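Local structure of Protease/Reverse transcriptase/ribonuclease H (Eastern chimpanzee simian foamy virus, 7KSF) at residues 592-600 and 732-743; 608-616 and 641-649. The protein combines an aspartic protease, a reverse transcriptase and a ribonuclease H in one chain, and so probably serves both viral maturation and reverse transcription. The protein carries 1 engineered substitution. One frame throughout, in Å; residues are numbered along the deposited sequence.

Overall arrangement
Both contacts belong to the ribonuclease H part of the chain, where adjacent antiparallel strands, 590-597 and 610-618, lie in the same mixed five-stranded sheet. Contact 1 packs the first of them on helix 727-744, and contact 2 packs the second on helix 638-654, which covers the other face. Their centres are about 7 Å apart. Both are mostly buried, but contact 1 reaches exposed residues at Thr740 of the helix and Ile599 beyond the strand, and mixes alanine packing with carboxylates and weak hydroxyl bonds. The side chains that meet in contact 2 are apolar: alanines, Met612, Ile614 and Phe648. Calcium joins the two, bound by Gly596 of contact 1 and Glu642 of contact 2.

Contact 1 of 2, residues 592-600 and 732-743. With CA (calcium ion), chain B.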
loop_
_atom_site.group_PDB
_atom_site.type_symbol
_atom_site.label_atom_id
_atom_site.label_comp_id
_atom_site.label_asym_id
_atom_site.label_seq_id
_atom_site.Cartn_x
_atom_site.Cartn_y
_atom_site.Cartn_z
ATOM N N PHE A 592 -29.429 -2.294 1.713
ATOM C CA PHE A 592 -30.253 -1.136 2.041
ATOM C C PHE A 592 -31.363 -1.006 1.009
ATOM O O PHE A 592 -31.099 -0.724 -0.165
ATOM C CB PHE A 592 -29.407 0.136 2.096
ATOM C CG PHE A 592 -28.667 0.315 3.388
ATOM C CD1 PHE A 592 -29.219 1.058 4.419
ATOM C CD2 PHE A 592 -27.421 -0.259 3.574
ATOM C CE1 PHE A 592 -28.542 1.226 5.613
ATOM C CE2 PHE A 592 -26.738 -0.092 4.766
ATOM C CZ PHE A 592 -27.298 0.651 5.786
ATOM N N TYR A 593 -32.601 -1.220 1.444
ATOM C CA TYR A 593 -33.765 -0.999 0.598
ATOM C C TYR A 593 -34.301 0.405 0.851
ATOM O O TYR A 593 -34.456 0.816 2.005
ATOM C CB TYR A 593 -34.854 -2.035 0.878
ATOM C CG TYR A 593 -34.424 -3.467 0.677
ATOM C CD1 TYR A 593 -34.405 -4.037 -0.588
ATOM C CD2 TYR A 593 -34.046 -4.252 1.756
ATOM C CE1 TYR A 593 -34.012 -5.347 -0.775
ATOM C CE2 TYR A 593 -33.652 -5.562 1.582
ATOM C CZ TYR A 593 -33.637 -6.106 0.315
ATOM O OH TYR A 593 -33.247 -7.412 0.134
ATOM N N THR A 594 -34.578 1.135 -0.225
ATOM C CA THR A 594 -35.094 2.490 -0.121
ATOM C C THR A 594 -36.338 2.645 -0.982
ATOM O O THR A 594 -36.603 1.845 -1.884
ATOM C CB THR A 594 -34.053 3.541 -0.544
ATOM O OG1 THR A 594 -33.697 3.340 -1.919
ATOM C CG2 THR A 594 -32.810 3.443 0.325
ATOM N N ASP A 595 -37.092 3.698 -0.685
ATOM C CA ASP A 595 -38.310 4.035 -1.411
ATOM C C ASP A 595 -38.763 5.417 -0.956
ATOM O O ASP A 595 -38.229 5.979 0.004
ATOM C CB ASP A 595 -39.408 2.991 -1.181
ATOM C CG ASP A 595 -40.571 3.145 -2.137
ATOM O OD1 ASP A 595 -41.486 3.938 -1.833
ATOM O OD2 ASP A 595 -40.568 2.481 -3.192
ATOM N N GLY A 596 -39.755 5.956 -1.660
ATOM C CA GLY A 596 -40.317 7.250 -1.332
ATOM C C GLY A 596 -41.630 7.523 -2.036
ATOM O O GLY A 596 -41.775 7.258 -3.234
ATOM N N SER A 597 -42.592 8.063 -1.298
ATOM C CA SER A 597 -43.923 8.317 -1.813
ATOM C C SER A 597 -44.277 9.779 -1.603
ATOM O O SER A 597 -43.614 10.502 -0.855
ATOM C CB SER A 597 -44.957 7.403 -1.141
ATOM O OG SER A 597 -44.549 6.050 -1.199
ATOM N N ALA A 598 -45.338 10.209 -2.287
ATOM C CA ALA A 598 -45.797 11.599 -2.175
ATOM C C ALA A 598 -47.255 11.653 -2.650
ATOM O O ALA A 598 -47.522 11.748 -3.847
ATOM C CB ALA A 598 -44.922 12.547 -2.964
ATOM N N ILE A 599 -48.176 11.595 -1.689
ATOM C CA ILE A 599 -49.596 11.756 -1.967
ATOM C C ILE A 599 -49.896 13.246 -2.036
ATOM O O ILE A 599 -49.003 14.079 -1.855
ATOM C CB ILE A 599 -50.470 11.063 -0.903
ATOM C CG1 ILE A 599 -50.112 11.576 0.496
ATOM C CG2 ILE A 599 -50.322 9.553 -0.981
ATOM C CD1 ILE A 599 -50.879 10.910 1.618
ATOM N N LYS A 600 -51.153 13.591 -2.299
ATOM C CA LYS A 600 -51.553 14.989 -2.361
ATOM C C LYS A 600 -51.694 15.544 -0.951
ATOM O O LYS A 600 -52.291 14.900 -0.082
ATOM C CB LYS A 600 -52.860 15.133 -3.130
ATOM C CG LYS A 600 -52.793 14.583 -4.543
ATOM C CD LYS A 600 -54.105 14.759 -5.282
ATOM C CE LYS A 600 -53.995 14.248 -6.711
ATOM N NZ LYS A 600 -55.260 14.426 -7.475
ATOM N N ASN A 732 -37.542 -5.089 -0.509
ATOM C CA ASN A 732 -37.938 -3.822 -1.114
ATOM C C ASN A 732 -39.424 -3.552 -0.917
ATOM O O ASN A 732 -39.838 -2.387 -0.849
ATOM C CB ASN A 732 -37.583 -3.808 -2.599
ATOM C CG ASN A 732 -37.829 -2.457 -3.242
ATOM O OD1 ASN A 732 -37.796 -1.423 -2.578
ATOM N ND2 ASN A 732 -38.087 -2.461 -4.545
ATOM N N ALA A 733 -40.240 -4.608 -0.829
ATOM C CA ALA A 733 -41.654 -4.426 -0.515
ATOM C C ALA A 733 -41.832 -3.828 0.873
ATOM O O ALA A 733 -42.776 -3.066 1.113
ATOM C CB ALA A 733 -42.392 -5.759 -0.621
ATOM N N LEU A 734 -40.935 -4.169 1.797
ATOM C CA LEU A 734 -41.003 -3.607 3.144
ATOM C C LEU A 734 -40.584 -2.144 3.152
ATOM O O LEU A 734 -41.170 -1.330 3.878
ATOM C CB LEU A 734 -40.126 -4.425 4.086
ATOM C CG LEU A 734 -40.044 -3.931 5.528
ATOM C CD1 LEU A 734 -41.432 -3.870 6.135
ATOM C CD2 LEU A 734 -39.136 -4.838 6.333
ATOM N N ALA A 735 -39.575 -1.788 2.353
ATOM C CA ALA A 735 -39.119 -0.403 2.304
ATOM C C ALA A 735 -40.183 0.507 1.702
ATOM O O ALA A 735 -40.365 1.641 2.154
ATOM C CB ALA A 735 -37.821 -0.304 1.508
ATOM N N ASP A 736 -40.888 0.032 0.670
ATOM C CA ASP A 736 -41.981 0.817 0.106
ATOM C C ASP A 736 -43.106 0.999 1.114
ATOM O O ASP A 736 -43.769 2.043 1.127
ATOM C CB ASP A 736 -42.508 0.154 -1.170
ATOM C CG ASP A 736 -43.216 1.135 -2.094
ATOM O OD1 ASP A 736 -43.735 2.159 -1.605
ATOM O OD2 ASP A 736 -43.249 0.885 -3.316
ATOM N N LYS A 737 -43.331 0.001 1.972
ATOM C CA LYS A 737 -44.317 0.146 3.034
ATOM C C LYS A 737 -43.921 1.266 3.989
ATOM O O LYS A 737 -44.753 2.099 4.367
ATOM C CB LYS A 737 -44.477 -1.176 3.787
ATOM C CG LYS A 737 -45.420 -1.098 4.977
ATOM C CD LYS A 737 -45.520 -2.433 5.696
ATOM C CE LYS A 737 -46.497 -2.361 6.859
ATOM N NZ LYS A 737 -46.633 -3.665 7.563
ATOM N N LEU A 738 -42.644 1.311 4.379
ATOM C CA LEU A 738 -42.191 2.354 5.289
ATOM C C LEU A 738 -42.253 3.728 4.639
ATOM O O LEU A 738 -42.658 4.705 5.276
ATOM C CB LEU A 738 -40.774 2.052 5.771
ATOM C CG LEU A 738 -40.618 0.778 6.600
ATOM C CD1 LEU A 738 -39.166 0.584 6.984
ATOM C CD2 LEU A 738 -41.500 0.821 7.838
ATOM N N ALA A 739 -41.852 3.827 3.368
ATOM C CA ALA A 739 -41.938 5.106 2.673
ATOM C C ALA A 739 -43.379 5.588 2.592
ATOM O O ALA A 739 -43.649 6.785 2.744
ATOM C CB ALA A 739 -41.332 4.990 1.276
ATOM N N THR A 740 -44.315 4.666 2.366
ATOM C CA THR A 740 -45.719 5.046 2.303
ATOM C C THR A 740 -46.219 5.523 3.663
ATOM O O THR A 740 -46.967 6.504 3.745
ATOM C CB THR A 740 -46.557 3.872 1.792
ATOM O OG1 THR A 740 -46.010 3.400 0.552
ATOM C CG2 THR A 740 -47.998 4.300 1.561
ATOM N N GLN A 741 -45.802 4.849 4.740
ATOM C CA GLN A 741 -46.231 5.252 6.078
ATOM C C GLN A 741 -45.792 6.674 6.397
ATOM O O GLN A 741 -46.579 7.467 6.928
ATOM C CB GLN A 741 -45.682 4.282 7.124
ATOM C CG GLN A 741 -46.289 2.898 7.061
ATOM C CD GLN A 741 -45.817 2.008 8.188
ATOM O OE1 GLN A 741 -44.991 2.408 9.008
ATOM N NE2 GLN A 741 -46.345 0.792 8.237
ATOM N N GLY A 742 -44.541 7.013 6.088
ATOM C CA GLY A 742 -44.076 8.369 6.315
ATOM C C GLY A 742 -44.773 9.390 5.441
ATOM O O GLY A 742 -44.960 10.537 5.854
ATOM N N SER A 743 -45.171 8.995 4.228
ATOM C CA SER A 743 -45.846 9.938 3.343
ATOM C C SER A 743 -47.255 10.253 3.825
ATOM O O SER A 743 -47.811 11.299 3.467
ATOM C CB SER A 743 -45.883 9.387 1.917
ATOM O OG SER A 743 -46.491 10.315 1.033
HETATM CA CA CA B . -41.341 5.886 -4.146
#
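Asp595 and Asp736 set their carboxylates against each other, one from the strand and one from the helix, with their planes turned 33° apart. OD1 of Asp595 comes 2.9 Å from OD1 of Asp736, and the two OD2 atoms are similarly close. In Asp595, CG stands anti to the backbone N (chi1 -168°), which carries the carboxylate toward the helix and the calcium side. The next residue, Gly596, binds calcium through its carbonyl oxygen, as does Glu642 through its side chain. With Asp665 also close to Asp595, this gathering of acidic groups is consistent with the metal-dependent active site of the RNase H fold, at the central strand of the five-stranded sheet, the first in the chain.

Small residues let strand and helix run close, their axes 6.5 Å apart at an angle of 34°. The methyl of Ala735 meets CB of Tyr593 at 3.5 Å, and the methyl of Ala739 packs against the Asp595-Gly596 peptide. The Tyr593 ring turns one face to the helix, with N of Asn732 above it toward the rim, while His728 meets the ring as well. Thr594, on the alternate side of the strand, instead gives its hydroxyl to Ile663 O.

Further along, hydroxyl groups take over: Ser597 and Thr740 near the surface, Ser743 still buried. OG of Ser597 makes a weak hydrogen bond, 3.5 Å, to OG1 of Thr740. That OG1 is itself tied back to Asp736 O at 2.7 Å, reaching it from the opposite face to Thr740 N. Ser743, whose short side chain fits close to the chain just past the strand, takes a weak bond from Ile599 N to its OG, 3.4 Å long.

Contact 2 of 2, residues 608-616 and 641-649; sequences NNAGMGIVH and AEIAAVEFA. With CA (calcium ion), chain B.
Met612 makes the most extensive contact with the helix. Its CB rests near Ala641 O. The same Met612 CB lies 3.8 Å from CB of Ala645. SD of Met612 lies beside the carbonyl O of Ala644, with CB of Ala644 3.9 Å away. CG sits between the backbone N and the carbonyl carbon (chi1 67°), and the chain beyond it is extended, so the unbranched thioether runs across the alanine surface until CE reaches CB of Phe648. Ala610 adds a methyl-to-methyl touch, its CB 4.0 Å from CB of Ala641.

Two residues beyond Met612, Ile614 lays CG1 by the carbonyl O of Ala645 and brings CD1 to 3.9 Å from CD1 of Phe648, while CG2 faces CB of Ala649. Gly611 and Gly613 alternate with these residues, and in this RNase H fold the alternation turns one side of the strand to a helix that runs at 36° to it. The alanines keep the helix near the sheet, and the longer Met612 and Ile614 side chains lie against this alanine surface.

Outside the pair, Trp629 of strand 624-634 meets the Phe648 ring edge-to-face and also touches Ile614, while Leu633 lies against Met612. On another side of the helix, away from this strand, Glu642 OE2 binds calcium together with Gly596 O.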
loop_
_atom_site.group_PDB
_atom_site.type_symbol
_atom_site.label_atom_id
_atom_site.label_comp_id
_atom_site.label_asym_id
_atom_site.label_seq_id
_atom_site.Cartn_x
_atom_site.Cartn_y
_atom_site.Cartn_z
ATOM N N ASN A 608 -48.155 19.514 -1.505
ATOM C CA ASN A 608 -47.420 18.261 -1.598
ATOM C C ASN A 608 -47.011 17.803 -0.206
ATOM O O ASN A 608 -47.017 18.573 0.756
ATOM C CB ASN A 608 -46.186 18.398 -2.495
ATOM C CG ASN A 608 -46.508 18.207 -3.960
ATOM O OD1 ASN A 608 -47.324 17.358 -4.324
ATOM N ND2 ASN A 608 -45.870 18.999 -4.816
ATOM N N ASN A 609 -46.657 16.524 -0.120
ATOM C CA ASN A 609 -46.161 15.907 1.101
ATOM C C ASN A 609 -45.404 14.649 0.701
ATOM O O ASN A 609 -45.806 13.957 -0.234
ATOM C CB ASN A 609 -47.303 15.577 2.072
ATOM C CG ASN A 609 -46.811 14.943 3.358
ATOM O OD1 ASN A 609 -47.411 13.996 3.869
ATOM N ND2 ASN A 609 -45.706 15.454 3.881
ATOM N N ALA A 610 -44.307 14.361 1.402
ATOM C CA ALA A 610 -43.416 13.277 1.020
ATOM C C ALA A 610 -43.103 12.391 2.216
ATOM O O ALA A 610 -43.254 12.788 3.374
ATOM C CB ALA A 610 -42.107 13.805 0.415
ATOM N N GLY A 611 -42.654 11.174 1.912
ATOM C CA GLY A 611 -42.261 10.210 2.921
ATOM C C GLY A 611 -41.393 9.109 2.346
ATOM O O GLY A 611 -41.790 8.432 1.392
ATOM N N MET A 612 -40.208 8.922 2.917
ATOM C CA MET A 612 -39.240 7.947 2.437
ATOM C C MET A 612 -39.108 6.803 3.433
ATOM O O MET A 612 -39.519 6.898 4.591
ATOM C CB MET A 612 -37.878 8.609 2.198
ATOM C CG MET A 612 -37.192 9.100 3.461
ATOM S SD MET A 612 -35.722 10.080 3.103
ATOM C CE MET A 612 -35.031 10.290 4.739
ATOM N N GLY A 613 -38.529 5.702 2.962
ATOM C CA GLY A 613 -38.355 4.529 3.796
ATOM C C GLY A 613 -37.014 3.858 3.584
ATOM O O GLY A 613 -36.558 3.725 2.445
ATOM N N ILE A 614 -36.373 3.432 4.669
ATOM C CA ILE A 614 -35.045 2.834 4.617
ATOM C C ILE A 614 -35.056 1.558 5.447
ATOM O O ILE A 614 -35.601 1.532 6.556
ATOM C CB ILE A 614 -33.955 3.804 5.127
ATOM C CG1 ILE A 614 -33.900 5.071 4.260
ATOM C CG2 ILE A 614 -32.597 3.125 5.153
ATOM C CD1 ILE A 614 -34.765 6.214 4.762
ATOM N N VAL A 615 -34.455 0.496 4.905
ATOM C CA VAL A 615 -34.383 -0.802 5.568
ATOM C C VAL A 615 -32.947 -1.300 5.501
ATOM O O VAL A 615 -32.344 -1.320 4.423
ATOM C CB VAL A 615 -35.338 -1.828 4.926
ATOM C CG1 VAL A 615 -35.165 -3.192 5.573
ATOM C CG2 VAL A 615 -36.780 -1.361 5.031
ATOM N N HIS A 616 -32.401 -1.704 6.649
ATOM C CA HIS A 616 -31.075 -2.311 6.723
ATOM C C HIS A 616 -31.255 -3.818 6.858
ATOM O O HIS A 616 -31.763 -4.299 7.876
ATOM C CB HIS A 616 -30.270 -1.744 7.891
ATOM C CG HIS A 616 -28.821 -2.130 7.872
ATOM N ND1 HIS A 616 -27.818 -1.271 8.269
ATOM C CD2 HIS A 616 -28.208 -3.278 7.503
ATOM C CE1 HIS A 616 -26.650 -1.876 8.146
ATOM N NE2 HIS A 616 -26.857 -3.094 7.682
ATOM N N ALA A 641 -38.382 12.122 -2.560
ATOM C CA ALA A 641 -38.508 11.164 -1.468
ATOM C C ALA A 641 -37.732 9.887 -1.771
ATOM O O ALA A 641 -37.180 9.257 -0.860
ATOM C CB ALA A 641 -39.981 10.856 -1.206
ATOM N N GLU A 642 -37.681 9.485 -3.041
ATOM C CA GLU A 642 -36.826 8.376 -3.437
ATOM C C GLU A 642 -35.386 8.814 -3.661
ATOM O O GLU A 642 -34.490 7.963 -3.687
ATOM C CB GLU A 642 -37.384 7.707 -4.696
ATOM C CG GLU A 642 -38.751 7.080 -4.481
ATOM C CD GLU A 642 -39.315 6.438 -5.727
ATOM O OE1 GLU A 642 -39.052 6.952 -6.829
ATOM O OE2 GLU A 642 -40.024 5.417 -5.603
ATOM N N ILE A 643 -35.148 10.118 -3.816
ATOM C CA ILE A 643 -33.785 10.634 -3.879
ATOM C C ILE A 643 -33.191 10.758 -2.482
ATOM O O ILE A 643 -32.091 10.264 -2.214
ATOM C CB ILE A 643 -33.753 11.985 -4.620
ATOM C CG1 ILE A 643 -33.808 11.779 -6.135
ATOM C CG2 ILE A 643 -32.508 12.781 -4.246
ATOM C CD1 ILE A 643 -33.772 13.072 -6.923
ATOM N N ALA A 644 -33.907 11.419 -1.571
ATOM C CA ALA A 644 -33.408 11.565 -0.209
ATOM C C ALA A 644 -33.372 10.241 0.537
ATOM O O ALA A 644 -32.696 10.143 1.568
ATOM C CB ALA A 644 -34.255 12.578 0.562
ATOM N N ALA A 645 -34.074 9.218 0.044
ATOM C CA ALA A 645 -34.089 7.932 0.730
ATOM C C ALA A 645 -32.727 7.253 0.686
ATOM O O ALA A 645 -32.397 6.471 1.583
ATOM C CB ALA A 645 -35.153 7.018 0.121
ATOM N N VAL A 646 -31.925 7.534 -0.338
ATOM C CA VAL A 646 -30.626 6.887 -0.449
ATOM C C VAL A 646 -29.517 7.720 0.192
ATOM O O VAL A 646 -28.517 7.162 0.653
ATOM C CB VAL A 646 -30.314 6.567 -1.921
ATOM C CG1 VAL A 646 -31.436 5.734 -2.525
ATOM C CG2 VAL A 646 -30.105 7.839 -2.722
ATOM N N GLU A 647 -29.673 9.049 0.241
ATOM C CA GLU A 647 -28.713 9.883 0.957
ATOM C C GLU A 647 -28.623 9.468 2.417
ATOM O O GLU A 647 -27.531 9.411 2.996
ATOM C CB GLU A 647 -29.107 11.357 0.850
ATOM C CG GLU A 647 -28.233 12.296 1.671
ATOM C CD GLU A 647 -28.957 13.570 2.066
ATOM O OE1 GLU A 647 -30.200 13.599 1.954
ATOM O OE2 GLU A 647 -28.285 14.535 2.492
ATOM N N PHE A 648 -29.770 9.172 3.029
ATOM C CA PHE A 648 -29.776 8.614 4.374
ATOM C C PHE A 648 -29.114 7.240 4.396
ATOM O O PHE A 648 -28.335 6.933 5.304
ATOM C CB PHE A 648 -31.215 8.541 4.884
ATOM C CG PHE A 648 -31.335 8.196 6.331
ATOM C CD1 PHE A 648 -31.505 6.882 6.727
ATOM C CD2 PHE A 648 -31.292 9.185 7.296
ATOM C CE1 PHE A 648 -31.621 6.560 8.060
ATOM C CE2 PHE A 648 -31.408 8.870 8.633
ATOM C CZ PHE A 648 -31.574 7.554 9.016
ATOM N N ALA A 649 -29.400 6.408 3.392
ATOM C CA ALA A 649 -28.847 5.055 3.376
ATOM C C ALA A 649 -27.344 5.065 3.124
ATOM O O ALA A 649 -26.618 4.220 3.659
ATOM C CB ALA A 649 -29.558 4.207 2.324
HETATM CA CA CA B . -41.341 5.886 -4.146
#